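Local coordinates for protein transcription factor tau subunit sfc1 (Schizosaccharomyces pombe, PDB 4BJJ) that forms part of TFIIIC, which binds intragenic promoter elements of tRNA and 5S RNA genes and assembles the complex that recruits RNA polymerase III, at residues E12-H18 and R96-R102; F29-G33 and L54-L58. The protein carries 3 engineered substitutions. All blocks are in the same frame, centred on the assembly; numbering follows the deposited sequence.

Contact 1 (E12-H18 and R96-R102); sequences EYALIEH and RQVFLFR
Y13 to E17 pair in parallel with R96 to L100, the axes of the two strands 4.6 Å apart at their closest and inclined by 16°. Regular alternation runs from L15 N, which gives to Q97 O, through L15 O, which receives F99 N at 2.7 Å, to E17 N on F99 O. At the start Y13 O stands off this pattern, accepting from R96 N. The next bond, F101 N to E17 O, is shared, for R102 N reaches the same oxygen from the opposite face of its carbonyl plane. Within the Tau95 triple-barrel domain, strand 12-18 has 88-100 along one edge, while its other edge pairs in an antiparallel ladder with a strand of the partner protein, probably sfc7. Its side chains divide between two faces. Toward helix 35-47, I16 CG1 approaches F99 CD1 obliquely; on the reverse, L15 CD2 lies alongside V98 CG1. R96 doubles back at its second and third torsions (-50° and -61°), which brings CG and CD up against the E12 carboxylate and puts NH1 2.6 Å from E12 OE2 in a salt bridge, with the oxygen in the guanidinium plane. R102 differs: E17 CB sits 3.5 Å above the centre of its guanidinium, while NH1 reaches edge-on to H18 O at 2.9 Å. E17 OE1 and R102 NH2 form only a long salt bridge, 3.8 Å, with the oxygen well out of the guanidinium plane; E17 OE2 pairs with R75 and a basic side chain of the partner chain, and R102 NH2 with an acidic one there. Putting a leucine in place of R102 would probably leave H18 O without this donor and the partner's acidic group without its mate. Water 1 donates to both E17 OE1 and R102 O.

Contact 2 (F29-G33 and L54-L58); sequences FQTLG and LELNL
T31 O accepts the backbone N-H of N57 at 2.7 Å, with the donor in the carbonyl plane, so the turn at the C-terminal end of helix 25-30 is stitched to the residue just after the short strand 55-56. Softer CA-H...O contacts accompany that bond: L56 CA also faces T31 O, T31 CA faces N57 O, and L32 CA points at E55 O, 3.6 Å away. The helix closes in a Schellman motif, with G33 as the C-prime residue at a phi of 101°, a value at which a side chain would collide with the preceding carbonyl oxygen.

T31 can be followed outward from the backbone. Its CB lies 3.4 Å from N57 O and also meets L56 CD1. There the side chain forks. With chi1 at 65°, OG1 sits between the backbone N and the carbonyl carbon, where it hydrogen-bonds F28 O and probably H18 NE2. OG1 is also 3.6 Å from L56 CD1, since the two side chains lie side by side, pointing the same way. The other branch, CG2, lies beside the backbone N and reaches N57 O at 3.5 Å, with L58 CA a little further off.

L32 supplies the greasy half of the contact. Its CD2 crosses to L56 CD1 at 3.7 Å and touches L54 CD2 at 4.1 Å, a leucine cluster that I38 and A41 of helix 35-47 extend. I16 and H18 of strand 12-18 border it too, and L32 also packs on an apolar side chain of the partner protein.

Chemically, then, one short backbone bond ties the turn to the residue after the strand, and leucine methyls pack beside it, while the polar tip of T31, although beside a leucine methyl, has its hydrogen-bonding needs met by F28 and probably H18.

The centres of the two contacts lie 13 Å apart, and they touch. Along the chain contact 2 is nested within contact 1: strand 12-18 leads into helix 25-30 and its closing turn, helix 35-47 and strand 55-56 follow, and strand 88-100 returns to close the outer loop. Both reach one mixed sheet, since strand 68-73 pairs with 55-56 as well as with 88-100. Besides the probable H18-T31 bond, the F101 ring joins them, its CE1 packing 3.4 Å from L56 CB and its CZ lying near L54 O. The strand that pairs with the partner protein thus also contacts the turn at the end of helix 25-30 and strand 55-56.

Contact 1 (E12-H18 and R96-R102)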
loop_
_atom_site.group_PDB
_atom_site.type_symbol
_atom_site.label_atom_id
_atom_site.label_comp_id
_atom_site.label_asym_id
_atom_site.label_seq_id
_atom_site.Cartn_x
_atom_site.Cartn_y
_atom_site.Cartn_z
ATOM N N GLU A 12 0.771 4.538 -11.209
ATOM C CA GLU A 12 1.053 3.277 -10.571
ATOM C C GLU A 12 2.198 3.387 -9.576
ATOM O O GLU A 12 3.054 4.255 -9.688
ATOM C CB GLU A 12 1.351 2.245 -11.639
ATOM C CG GLU A 12 0.172 1.975 -12.572
ATOM C CD GLU A 12 0.437 0.816 -13.517
ATOM O OE1 GLU A 12 1.617 0.646 -13.897
ATOM O OE2 GLU A 12 -0.519 0.060 -13.851
ATOM N N TYR A 13 2.198 2.495 -8.588
ATOM C CA TYR A 13 3.194 2.525 -7.527
ATOM C C TYR A 13 3.651 1.134 -7.148
ATOM O O TYR A 13 2.951 0.153 -7.401
ATOM C CB TYR A 13 2.620 3.153 -6.265
ATOM C CG TYR A 13 2.228 4.586 -6.403
ATOM C CD1 TYR A 13 1.045 4.947 -7.025
ATOM C CD2 TYR A 13 3.033 5.579 -5.895
ATOM C CE1 TYR A 13 0.696 6.271 -7.144
ATOM C CE2 TYR A 13 2.696 6.869 -5.989
ATOM C CZ TYR A 13 1.529 7.226 -6.607
ATOM O OH TYR A 13 1.223 8.564 -6.687
ATOM N N ALA A 14 4.816 1.070 -6.506
ATOM C CA ALA A 14 5.231 -0.125 -5.776
ATOM C C ALA A 14 5.094 0.109 -4.275
ATOM O O ALA A 14 5.233 1.226 -3.794
ATOM C CB ALA A 14 6.672 -0.455 -6.103
ATOM N N LEU A 15 4.873 -0.951 -3.521
ATOM C CA LEU A 15 4.642 -0.791 -2.092
ATOM C C LEU A 15 5.593 -1.683 -1.342
ATOM O O LEU A 15 5.707 -2.846 -1.642
ATOM C CB LEU A 15 3.198 -1.143 -1.751
ATOM C CG LEU A 15 2.848 -1.320 -0.269
ATOM C CD1 LEU A 15 2.899 0.019 0.436
ATOM C CD2 LEU A 15 1.479 -1.983 -0.123
ATOM N N ILE A 16 6.281 -1.111 -0.369
ATOM C CA ILE A 16 7.165 -1.854 0.486
ATOM C C ILE A 16 6.560 -1.943 1.878
ATOM O O ILE A 16 6.410 -0.937 2.562
ATOM C CB ILE A 16 8.527 -1.181 0.558
ATOM C CG1 ILE A 16 9.145 -1.141 -0.832
ATOM C CG2 ILE A 16 9.448 -1.943 1.480
ATOM C CD1 ILE A 16 10.327 -0.215 -0.943
ATOM N N GLU A 17 6.227 -3.152 2.306
ATOM C CA GLU A 17 5.671 -3.352 3.648
ATOM C C GLU A 17 6.777 -3.648 4.646
ATOM O O GLU A 17 7.133 -4.797 4.877
ATOM C CB GLU A 17 4.600 -4.447 3.635
ATOM C CG GLU A 17 3.357 -4.064 2.825
ATOM C CD GLU A 17 2.186 -5.051 2.975
ATOM O OE1 GLU A 17 2.297 -6.065 3.716
ATOM O OE2 GLU A 17 1.142 -4.807 2.338
ATOM N N HIS A 18 7.295 -2.586 5.250
ATOM C CA HIS A 18 8.419 -2.653 6.173
ATOM C C HIS A 18 7.890 -2.924 7.603
ATOM O O HIS A 18 6.825 -2.451 7.979
ATOM C CB HIS A 18 9.125 -1.317 6.061
ATOM C CG HIS A 18 10.454 -1.235 6.732
ATOM N ND1 HIS A 18 10.598 -1.305 8.101
ATOM C CD2 HIS A 18 11.691 -0.979 6.242
ATOM C CE1 HIS A 18 11.870 -1.143 8.421
ATOM N NE2 HIS A 18 12.555 -0.934 7.309
ATOM N N ARG A 96 0.991 -1.815 -8.095
ATOM C CA ARG A 96 1.150 -2.962 -8.995
ATOM C C ARG A 96 2.005 -4.067 -8.399
ATOM O O ARG A 96 1.834 -5.220 -8.763
ATOM C CB ARG A 96 1.728 -2.542 -10.347
ATOM C CG ARG A 96 0.838 -1.635 -11.190
ATOM C CD ARG A 96 -0.572 -2.127 -11.356
ATOM N NE ARG A 96 -0.699 -3.423 -12.016
ATOM C CZ ARG A 96 -0.773 -3.588 -13.340
ATOM N NH1 ARG A 96 -0.690 -2.556 -14.159
ATOM N NH2 ARG A 96 -0.890 -4.799 -13.849
ATOM N N GLN A 97 2.918 -3.718 -7.503
ATOM C CA GLN A 97 3.734 -4.711 -6.814
ATOM C C GLN A 97 4.000 -4.383 -5.347
ATOM O O GLN A 97 4.069 -3.228 -4.944
ATOM C CB GLN A 97 5.073 -4.966 -7.536
ATOM C CG GLN A 97 5.196 -6.454 -7.884
ATOM C CD GLN A 97 6.420 -6.807 -8.689
ATOM O OE1 GLN A 97 7.526 -6.387 -8.385
ATOM N NE2 GLN A 97 6.232 -7.632 -9.698
ATOM N N VAL A 98 4.170 -5.434 -4.559
ATOM C CA VAL A 98 4.382 -5.306 -3.137
ATOM C C VAL A 98 5.618 -6.083 -2.735
ATOM O O VAL A 98 5.777 -7.229 -3.125
ATOM C CB VAL A 98 3.177 -5.861 -2.345
ATOM C CG1 VAL A 98 3.257 -5.427 -0.923
ATOM C CG2 VAL A 98 1.903 -5.353 -2.927
ATOM N N PHE A 99 6.481 -5.452 -1.953
ATOM C CA PHE A 99 7.564 -6.142 -1.265
ATOM C C PHE A 99 7.113 -6.404 0.177
ATOM O O PHE A 99 6.910 -5.476 0.970
ATOM C CB PHE A 99 8.838 -5.297 -1.301
ATOM C CG PHE A 99 9.348 -5.012 -2.693
ATOM C CD1 PHE A 99 8.793 -3.989 -3.456
ATOM C CD2 PHE A 99 10.394 -5.770 -3.237
ATOM C CE1 PHE A 99 9.265 -3.721 -4.719
ATOM C CE2 PHE A 99 10.875 -5.507 -4.512
ATOM C CZ PHE A 99 10.317 -4.476 -5.251
ATOM N N LEU A 100 6.937 -7.678 0.486
ATOM C CA LEU A 100 6.366 -8.125 1.749
ATOM C C LEU A 100 7.461 -8.520 2.718
ATOM O O LEU A 100 8.107 -9.554 2.565
ATOM C CB LEU A 100 5.441 -9.318 1.515
ATOM C CG LEU A 100 4.271 -9.076 0.550
ATOM C CD1 LEU A 100 3.834 -10.373 -0.094
ATOM C CD2 LEU A 100 3.089 -8.443 1.211
ATOM N N PHE A 101 7.671 -7.673 3.710
ATOM C CA PHE A 101 8.569 -7.985 4.797
ATOM C C PHE A 101 7.790 -8.325 6.067
ATOM O O PHE A 101 8.228 -9.174 6.825
ATOM C CB PHE A 101 9.532 -6.833 5.050
ATOM C CG PHE A 101 10.597 -6.717 4.040
ATOM C CD1 PHE A 101 11.568 -7.691 3.934
ATOM C CD2 PHE A 101 10.638 -5.636 3.195
ATOM C CE1 PHE A 101 12.560 -7.586 2.997
ATOM C CE2 PHE A 101 11.638 -5.530 2.255
ATOM C CZ PHE A 101 12.613 -6.509 2.163
ATOM N N ARG A 102 6.646 -7.675 6.308
ATOM C CA ARG A 102 5.812 -8.046 7.468
ATOM C C ARG A 102 5.250 -9.428 7.273
ATOM O O ARG A 102 5.038 -9.857 6.142
ATOM C CB ARG A 102 4.653 -7.077 7.665
ATOM C CG ARG A 102 5.106 -5.661 7.746
ATOM C CD ARG A 102 4.068 -4.770 8.326
ATOM N NE ARG A 102 3.112 -4.323 7.332
ATOM C CZ ARG A 102 3.186 -3.176 6.661
ATOM N NH1 ARG A 102 4.202 -2.336 6.841
ATOM N NH2 ARG A 102 2.222 -2.868 5.804
HETATM O O HOH W 1 4.234 -7.730 4.272
#

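Contact 2 (F29-G33 and L54-L58)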
loop_
_atom_site.group_PDB
_atom_site.type_symbol
_atom_site.label_atom_id
_atom_site.label_comp_id
_atom_site.label_asym_id
_atom_site.label_seq_id
_atom_site.Cartn_x
_atom_site.Cartn_y
_atom_site.Cartn_z
ATOM N N PHE A 29 15.606 4.244 6.115
ATOM C CA PHE A 29 15.822 3.994 4.691
ATOM C C PHE A 29 17.047 3.138 4.459
ATOM O O PHE A 29 17.109 2.362 3.512
ATOM C CB PHE A 29 16.031 5.303 3.957
ATOM C CG PHE A 29 14.799 6.116 3.824
ATOM C CD1 PHE A 29 13.628 5.546 3.351
ATOM C CD2 PHE A 29 14.807 7.455 4.158
ATOM C CE1 PHE A 29 12.488 6.296 3.225
ATOM C CE2 PHE A 29 13.677 8.204 4.027
ATOM C CZ PHE A 29 12.512 7.626 3.555
ATOM N N GLN A 30 18.024 3.301 5.329
ATOM C CA GLN A 30 19.246 2.535 5.241
ATOM C C GLN A 30 18.997 1.030 5.444
ATOM O O GLN A 30 19.735 0.196 4.886
ATOM C CB GLN A 30 20.259 3.080 6.242
ATOM C CG GLN A 30 21.639 2.493 6.114
ATOM C CD GLN A 30 22.157 2.543 4.696
ATOM O OE1 GLN A 30 21.963 3.546 3.982
ATOM N NE2 GLN A 30 22.781 1.437 4.255
ATOM N N THR A 31 17.934 0.663 6.172
ATOM C CA THR A 31 17.663 -0.763 6.393
ATOM C C THR A 31 17.363 -1.503 5.087
ATOM O O THR A 31 17.430 -2.740 5.028
ATOM C CB THR A 31 16.497 -1.025 7.361
ATOM O OG1 THR A 31 15.279 -0.548 6.789
ATOM C CG2 THR A 31 16.742 -0.385 8.728
ATOM N N LEU A 32 17.004 -0.734 4.065
ATOM C CA LEU A 32 16.708 -1.261 2.735
ATOM C C LEU A 32 17.820 -0.889 1.761
ATOM O O LEU A 32 17.703 -1.107 0.572
ATOM C CB LEU A 32 15.396 -0.685 2.235
ATOM C CG LEU A 32 14.169 -1.087 3.033
ATOM C CD1 LEU A 32 12.983 -0.293 2.581
ATOM C CD2 LEU A 32 13.888 -2.581 2.893
ATOM N N GLY A 33 18.895 -0.314 2.285
ATOM C CA GLY A 33 20.066 -0.021 1.493
ATOM C C GLY A 33 20.164 1.428 1.087
ATOM O O GLY A 33 21.049 1.795 0.321
ATOM N N LEU A 54 14.515 -7.128 -3.123
ATOM C CA LEU A 54 14.856 -6.131 -2.134
ATOM C C LEU A 54 15.238 -6.836 -0.842
ATOM O O LEU A 54 14.628 -7.823 -0.449
ATOM C CB LEU A 54 13.676 -5.183 -1.927
ATOM C CG LEU A 54 13.834 -3.965 -1.029
ATOM C CD1 LEU A 54 14.886 -3.016 -1.531
ATOM C CD2 LEU A 54 12.483 -3.250 -0.936
ATOM N N GLU A 55 16.243 -6.297 -0.176
ATOM C CA GLU A 55 16.796 -6.908 1.013
ATOM C C GLU A 55 16.652 -5.988 2.247
ATOM O O GLU A 55 16.829 -4.781 2.155
ATOM C CB GLU A 55 18.260 -7.213 0.732
ATOM C CG GLU A 55 18.878 -8.226 1.647
ATOM C CD GLU A 55 20.267 -8.597 1.206
ATOM O OE1 GLU A 55 20.380 -9.499 0.359
ATOM O OE2 GLU A 55 21.238 -7.984 1.701
ATOM N N LEU A 56 16.308 -6.577 3.390
ATOM C CA LEU A 56 16.100 -5.825 4.620
ATOM C C LEU A 56 17.124 -6.204 5.681
ATOM O O LEU A 56 17.364 -7.389 5.973
ATOM C CB LEU A 56 14.691 -6.069 5.161
ATOM C CG LEU A 56 14.326 -5.387 6.491
ATOM C CD1 LEU A 56 14.161 -3.890 6.327
ATOM C CD2 LEU A 56 13.064 -5.996 7.036
ATOM N N ASN A 57 17.712 -5.171 6.258
ATOM C CA ASN A 57 18.694 -5.322 7.322
ATOM C C ASN A 57 18.378 -4.385 8.495
ATOM O O ASN A 57 18.798 -3.229 8.507
ATOM C CB ASN A 57 20.087 -5.011 6.764
ATOM C CG ASN A 57 21.180 -5.412 7.696
ATOM O OD1 ASN A 57 20.939 -5.993 8.744
ATOM N ND2 ASN A 57 22.393 -5.107 7.323
ATOM N N LEU A 58 17.620 -4.886 9.462
ATOM C CA LEU A 58 17.172 -4.080 10.602
ATOM C C LEU A 58 18.234 -3.797 11.646
ATOM O O LEU A 58 18.149 -2.796 12.350
ATOM C CB LEU A 58 16.010 -4.764 11.311
ATOM C CG LEU A 58 14.704 -4.868 10.531
ATOM C CD1 LEU A 58 13.712 -5.679 11.343
ATOM C CD2 LEU A 58 14.171 -3.483 10.205
#